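Local coordinates for protein pumilio homology domain family member 4 (Saccharomyces cerevisiae, PDB 3BWT) that binds single-stranded mRNA through its Pumilio-homology domain, a row of eight helical Pumilio repeats, and is linked to transcription regulation, at residues Tyr303-Leu314 with Lys325-Leu333. Numbering follows the deposited sequence.
Sequences YKRLSEIVAPLL and KRIIGMLHL
Leu314 and Leu331 meet tip to tip at the apolar centre, their CD1 atoms 3.4 Å apart. Leu314 CD1 serves three partners, for it also lies 3.6 Å from CG1 of Ile328 and 3.9 Å from CG2 of Ile327. Val310 approaches Ile327 from the helix, the two side chains crossing at about a right angle. With CG1 of Val310 swung anti to the backbone N (chi1 170°), this methyl is carried to 3.5 Å from Ile327 CG2, the branch that also faces Leu314. The two methyls of Leu331 divide between partners, CD1 lying 3.9 Å from Ala311 CB and CD2 turned toward Val310 CG1 and Ser307 OG. Farther out the contact turns polar. Ser307 OG donates to Tyr303 O over 3.0 Å, from 43° outside the carbonyl plane, and that oxygen also accepts the backbone N of Ser307; the hydroxyl oxygen also lies above one face of the Tyr303 ring, offset toward its rim. Tyr303 extends its phenol across to the turn Ile328-Leu331, where Met330 O lies at the ring edge, 2.9 Å from Tyr303 OH. A hydrogen bond there is plausible but unsettled, because another acceptor lies within reach of the one proton and the hydroxyl's place is doubtful. A leucine in place of Tyr303 would probably take away the possible partner of Met330 O and open a gap beside Leu333. The paired segments close the C-terminal end of the Pumilio array, and the centre of the contact lies about 37 Å from the centre of the chain: helix 300-310 begins within Pumilio repeat 8 (270-308), and the chain returns through helix 322-328. Helix 284-298 packs against both segments: Tyr303 touches Ser295 and pairs edge-to-face with His296, and Met330 touches Gln289.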
ATOM      1  N   TYR A 303      21.530  22.281  17.137  1.00 27.46           N
ATOM      2  CA  TYR A 303      20.347  23.019  17.578  1.00 31.92           C
ATOM      3  C   TYR A 303      20.654  24.493  17.844  1.00 37.20           C
ATOM      4  O   TYR A 303      19.945  25.394  17.379  1.00 34.94           O
ATOM      5  CB  TYR A 303      19.764  22.377  18.838  1.00 28.23           C
ATOM      6  CG  TYR A 303      18.635  23.165  19.461  1.00 38.19           C
ATOM      7  CD1 TYR A 303      17.353  23.136  18.912  1.00 33.16           C
ATOM      8  CD2 TYR A 303      18.847  23.943  20.601  1.00 32.81           C
ATOM      9  CE1 TYR A 303      16.308  23.857  19.486  1.00 34.79           C
ATOM     10  CE2 TYR A 303      17.816  24.664  21.182  1.00 30.29           C
ATOM     11  CZ  TYR A 303      16.548  24.617  20.621  1.00 44.73           C
ATOM     12  OH  TYR A 303      15.521  25.326  21.197  1.00 40.79           O
ATOM     13  N   LYS A 304      21.711  24.728  18.609  1.00 36.27           N
ATOM     14  CA  LYS A 304      22.157  26.075  18.901  1.00 36.76           C
ATOM     15  C   LYS A 304      22.563  26.769  17.610  1.00 35.63           C
ATOM     16  O   LYS A 304      22.316  27.965  17.434  1.00 36.03           O
ATOM     17  CB  LYS A 304      23.318  26.051  19.904  1.00 48.29           C
ATOM     18  CG  LYS A 304      22.899  25.573  21.300  1.00 60.45           C
ATOM     19  CD  LYS A 304      21.574  26.221  21.716  1.00 72.07           C
ATOM     20  CE  LYS A 304      21.187  25.895  23.154  1.00 78.83           C
ATOM     21  NZ  LYS A 304      19.901  26.559  23.538  1.00 68.67           N
ATOM     22  N   ARG A 305      23.170  26.012  16.703  1.00 28.57           N
ATOM     23  CA  ARG A 305      23.559  26.570  15.419  1.00 30.13           C
ATOM     24  C   ARG A 305      22.339  27.009  14.593  1.00 43.11           C
ATOM     25  O   ARG A 305      22.311  28.122  14.056  1.00 46.10           O
ATOM     26  CB  ARG A 305      24.444  25.594  14.647  1.00 27.60           C
ATOM     27  CG  ARG A 305      24.923  26.178  13.344  1.00 36.27           C
ATOM     28  CD  ARG A 305      25.873  25.253  12.611  1.00 27.35           C
ATOM     29  NE  ARG A 305      26.308  25.818  11.337  1.00 34.16           N
ATOM     30  CZ  ARG A 305      27.134  25.213  10.487  1.00 44.05           C
ATOM     31  NH1 ARG A 305      27.651  24.020  10.774  1.00 49.64           N
ATOM     32  NH2 ARG A 305      27.465  25.814   9.355  1.00 42.14           N
ATOM     33  N   LEU A 306      21.350  26.149  14.501  1.00 33.62           N
ATOM     34  CA  LEU A 306      20.087  26.495  13.856  1.00 29.95           C
ATOM     35  C   LEU A 306      19.408  27.667  14.554  1.00 36.39           C
ATOM     36  O   LEU A 306      18.969  28.616  13.910  1.00 35.89           O
ATOM     37  CB  LEU A 306      19.132  25.304  13.865  1.00 31.52           C
ATOM     38  CG  LEU A 306      19.487  24.041  13.084  1.00 33.06           C
ATOM     39  CD1 LEU A 306      18.450  22.971  13.364  1.00 33.55           C
ATOM     40  CD2 LEU A 306      19.531  24.337  11.607  1.00 33.85           C
ATOM     41  N   SER A 307      19.287  27.576  15.877  1.00 36.02           N
ATOM     42  CA  SER A 307      18.638  28.618  16.655  1.00 28.88           C
ATOM     43  C   SER A 307      19.182  30.001  16.340  1.00 30.85           C
ATOM     44  O   SER A 307      18.415  30.952  16.187  1.00 32.24           O
ATOM     45  CB  SER A 307      18.793  28.342  18.143  1.00 25.70           C
ATOM     46  OG  SER A 307      17.957  27.282  18.539  1.00 30.54           O
ATOM     47  N   GLU A 308      20.501  30.125  16.237  1.00 26.16           N
ATOM     48  CA  GLU A 308      21.082  31.460  16.127  1.00 35.11           C
ATOM     49  C   GLU A 308      20.896  32.103  14.760  1.00 33.95           C
ATOM     50  O   GLU A 308      21.011  33.320  14.623  1.00 38.24           O
ATOM     51  CB  GLU A 308      22.543  31.501  16.591  1.00 46.95           C
ATOM     52  CG  GLU A 308      23.487  30.527  15.912  1.00 62.78           C
ATOM     53  CD  GLU A 308      24.778  30.354  16.704  1.00 65.22           C
ATOM     54  OE1 GLU A 308      24.773  30.695  17.918  1.00 37.77           O
ATOM     55  OE2 GLU A 308      25.782  29.878  16.116  1.00 43.43           O
ATOM     56  N   ILE A 309      20.583  31.293  13.755  1.00 35.08           N
ATOM     57  CA  ILE A 309      20.211  31.828  12.451  1.00 28.18           C
ATOM     58  C   ILE A 309      18.722  32.135  12.378  1.00 28.54           C
ATOM     59  O   ILE A 309      18.304  33.107  11.750  1.00 29.98           O
ATOM     60  CB  ILE A 309      20.551  30.862  11.336  1.00 25.98           C
ATOM     61  CG1 ILE A 309      22.063  30.687  11.247  1.00 21.24           C
ATOM     62  CG2 ILE A 309      19.966  31.362  10.019  1.00 25.98           C
ATOM     63  CD1 ILE A 309      22.498  29.781  10.124  1.00 28.31           C
ATOM     64  N   VAL A 310      17.927  31.300  13.034  1.00 26.00           N
ATOM     65  CA  VAL A 310      16.480  31.456  13.029  1.00 28.78           C
ATOM     66  C   VAL A 310      15.990  32.645  13.856  1.00 30.70           C
ATOM     67  O   VAL A 310      15.117  33.392  13.414  1.00 29.43           O
ATOM     68  CB  VAL A 310      15.773  30.191  13.546  1.00 33.82           C
ATOM     69  CG1 VAL A 310      14.287  30.463  13.753  1.00 27.17           C
ATOM     70  CG2 VAL A 310      15.996  29.017  12.592  1.00 29.90           C
ATOM     71  N   ALA A 311      16.539  32.810  15.056  1.00 27.41           N
ATOM     72  CA  ALA A 311      16.016  33.800  16.004  1.00 31.45           C
ATOM     73  C   ALA A 311      16.071  35.267  15.531  1.00 35.60           C
ATOM     74  O   ALA A 311      15.169  36.060  15.849  1.00 25.10           O
ATOM     75  CB  ALA A 311      16.674  33.641  17.379  1.00 23.82           C
ATOM     76  N   PRO A 312      17.134  35.636  14.789  1.00 26.00           N
ATOM     77  CA  PRO A 312      17.213  36.979  14.204  1.00 25.84           C
ATOM     78  C   PRO A 312      16.085  37.240  13.209  1.00 31.07           C
ATOM     79  O   PRO A 312      15.721  38.397  12.957  1.00 39.43           O
ATOM     80  CB  PRO A 312      18.556  36.964  13.467  1.00 23.09           C
ATOM     81  CG  PRO A 312      19.349  35.923  14.147  1.00 28.63           C
ATOM     82  CD  PRO A 312      18.374  34.871  14.580  1.00 26.40           C
ATOM     83  N   LEU A 313      15.532  36.171  12.655  1.00 24.73           N
ATOM     84  CA  LEU A 313      14.528  36.297  11.609  1.00 26.69           C
ATOM     85  C   LEU A 313      13.136  36.440  12.193  1.00 27.55           C
ATOM     86  O   LEU A 313      12.228  36.940  11.533  1.00 28.28           O
ATOM     87  CB  LEU A 313      14.597  35.102  10.657  1.00 23.56           C
ATOM     88  CG  LEU A 313      15.842  35.134   9.774  1.00 26.51           C
ATOM     89  CD1 LEU A 313      16.182  33.767   9.181  1.00 24.96           C
ATOM     90  CD2 LEU A 313      15.644  36.182   8.687  1.00 24.96           C
ATOM     91  N   LEU A 314      12.975  36.012  13.438  1.00 24.46           N
ATOM     92  CA  LEU A 314      11.663  36.034  14.071  1.00 29.46           C
ATOM     93  C   LEU A 314      11.342  37.380  14.706  1.00 34.45           C
ATOM     94  O   LEU A 314      11.297  37.509  15.929  1.00 41.94           O
ATOM     95  CB  LEU A 314      11.534  34.903  15.093  1.00 31.23           C
ATOM     96  CG  LEU A 314      11.482  33.511  14.460  1.00 25.57           C
ATOM     97  CD1 LEU A 314      11.512  32.431  15.517  1.00 32.50           C
ATOM     98  CD2 LEU A 314      10.253  33.375  13.596  1.00 26.57           C
ATOM     99  N   LYS A 325       4.774  31.834  14.910  1.00 28.01           N
ATOM    100  CA  LYS A 325       4.612  31.364  16.286  1.00 33.14           C
ATOM    101  C   LYS A 325       5.023  29.898  16.460  1.00 36.87           C
ATOM    102  O   LYS A 325       5.354  29.469  17.560  1.00 36.13           O
ATOM    103  CB  LYS A 325       3.168  31.546  16.768  1.00 34.43           C
ATOM    104  CG  LYS A 325       2.767  32.965  17.140  1.00 32.52           C
ATOM    105  CD  LYS A 325       1.312  32.985  17.575  1.00 37.90           C
ATOM    106  CE  LYS A 325       0.658  34.344  17.346  1.00 54.69           C
ATOM    107  NZ  LYS A 325      -0.815  34.211  17.107  1.00 45.12           N
ATOM    108  N   ARG A 326       4.986  29.132  15.376  1.00 32.84           N
ATOM    109  CA  ARG A 326       5.314  27.720  15.438  1.00 24.55           C
ATOM    110  C   ARG A 326       6.801  27.538  15.706  1.00 36.23           C
ATOM    111  O   ARG A 326       7.202  26.765  16.581  1.00 43.84           O
ATOM    112  CB  ARG A 326       4.946  27.044  14.121  1.00 30.58           C
ATOM    113  CG  ARG A 326       4.498  25.606  14.275  1.00 30.31           C
ATOM    114  CD  ARG A 326       4.756  24.792  13.014  1.00 30.20           C
ATOM    115  NE  ARG A 326       4.284  25.447  11.802  1.00 28.39           N
ATOM    116  CZ  ARG A 326       3.014  25.748  11.559  1.00 31.67           C
ATOM    117  NH1 ARG A 326       2.081  25.465  12.459  1.00 36.58           N
ATOM    118  NH2 ARG A 326       2.680  26.348  10.421  1.00 30.52           N
ATOM    119  N   ILE A 327       7.614  28.258  14.941  1.00 32.33           N
ATOM    120  CA  ILE A 327       9.062  28.185  15.057  1.00 25.86           C
ATOM    121  C   ILE A 327       9.549  28.799  16.362  1.00 30.88           C
ATOM    122  O   ILE A 327      10.517  28.332  16.958  1.00 40.63           O
ATOM    123  CB  ILE A 327       9.746  28.897  13.886  1.00 23.96           C
ATOM    124  CG1 ILE A 327       9.274  28.302  12.554  1.00 22.63           C
ATOM    125  CG2 ILE A 327      11.251  28.799  14.019  1.00 28.44           C
ATOM    126  CD1 ILE A 327       9.588  26.831  12.389  1.00 22.62           C
ATOM    127  N   ILE A 328       8.874  29.855  16.794  1.00 34.71           N
ATOM    128  CA  ILE A 328       9.179  30.494  18.065  1.00 35.24           C
ATOM    129  C   ILE A 328       9.100  29.454  19.183  1.00 45.92           C
ATOM    130  O   ILE A 328       9.844  29.510  20.174  1.00 32.53           O
ATOM    131  CB  ILE A 328       8.195  31.649  18.341  1.00 33.89           C
ATOM    132  CG1 ILE A 328       8.393  32.766  17.314  1.00 40.93           C
ATOM    133  CG2 ILE A 328       8.374  32.194  19.742  1.00 27.59           C
ATOM    134  CD1 ILE A 328       7.398  33.903  17.430  1.00 40.16           C
ATOM    135  N   GLY A 329       8.200  28.493  19.001  1.00 39.88           N
ATOM    136  CA  GLY A 329       7.969  27.459  19.988  1.00 43.46           C
ATOM    137  C   GLY A 329       9.113  26.470  20.061  1.00 45.94           C
ATOM    138  O   GLY A 329       9.270  25.760  21.056  1.00 44.32           O
ATOM    139  N   MET A 330       9.921  26.427  19.009  1.00 38.71           N
ATOM    140  CA  MET A 330      10.989  25.442  18.923  1.00 42.24           C
ATOM    141  C   MET A 330      12.318  26.031  19.365  1.00 44.44           C
ATOM    142  O   MET A 330      13.349  25.366  19.288  1.00 42.70           O
ATOM    143  CB  MET A 330      11.120  24.923  17.485  1.00 37.19           C
ATOM    144  CG  MET A 330       9.801  24.549  16.818  1.00 32.42           C
ATOM    145  SD  MET A 330       8.912  23.239  17.686  1.00 35.19           S
ATOM    146  CE  MET A 330      10.253  22.089  17.990  1.00 30.54           C
ATOM    147  N   LEU A 331      12.289  27.268  19.854  1.00 46.48           N
ATOM    148  CA  LEU A 331      13.507  28.071  19.925  1.00 49.25           C
ATOM    149  C   LEU A 331      14.405  27.971  21.157  1.00 60.72           C
ATOM    150  O   LEU A 331      15.630  28.040  21.024  1.00 68.29           O
ATOM    151  CB  LEU A 331      13.210  29.535  19.617  1.00 49.69           C
ATOM    152  CG  LEU A 331      13.469  29.846  18.148  1.00 52.07           C
ATOM    153  CD1 LEU A 331      13.609  31.347  17.952  1.00 42.98           C
ATOM    154  CD2 LEU A 331      14.726  29.110  17.682  1.00 39.56           C
ATOM    155  N   HIS A 332      13.838  27.830  22.347  1.00 56.96           N
ATOM    156  CA  HIS A 332      14.699  27.868  23.531  1.00 63.35           C
ATOM    157  C   HIS A 332      14.732  26.562  24.321  1.00 69.44           C
ATOM    158  O   HIS A 332      15.738  26.245  24.957  1.00 67.66           O
ATOM    159  CB  HIS A 332      14.360  29.076  24.406  1.00 72.60           C
ATOM    160  CG  HIS A 332      14.447  30.379  23.671  1.00 95.98           C
ATOM    161  ND1 HIS A 332      15.649  30.984  23.371  1.00 89.57           N
ATOM    162  CD2 HIS A 332      13.484  31.175  23.147  1.00 88.25           C
ATOM    163  CE1 HIS A 332      15.422  32.103  22.707  1.00 89.38           C
ATOM    164  NE2 HIS A 332      14.116  32.243  22.558  1.00 85.90           N
ATOM    165  N   LEU A 333      13.631  25.818  24.259  1.00 64.49           N
ATOM    166  CA  LEU A 333      13.544  24.456  24.787  1.00 63.96           C
ATOM    167  C   LEU A 333      14.637  24.103  25.801  1.00 78.42           C
ATOM    168  O   LEU A 333      14.445  23.247  26.667  1.00 59.73           O
ATOM    169  CB  LEU A 333      13.561  23.458  23.627  1.00 58.27           C
ATOM    170  CG  LEU A 333      12.242  23.248  22.879  1.00 53.64           C
ATOM    171  CD1 LEU A 333      11.347  24.472  22.986  1.00 46.77           C
ATOM    172  CD2 LEU A 333      12.511  22.898  21.418  1.00 47.76           C
TER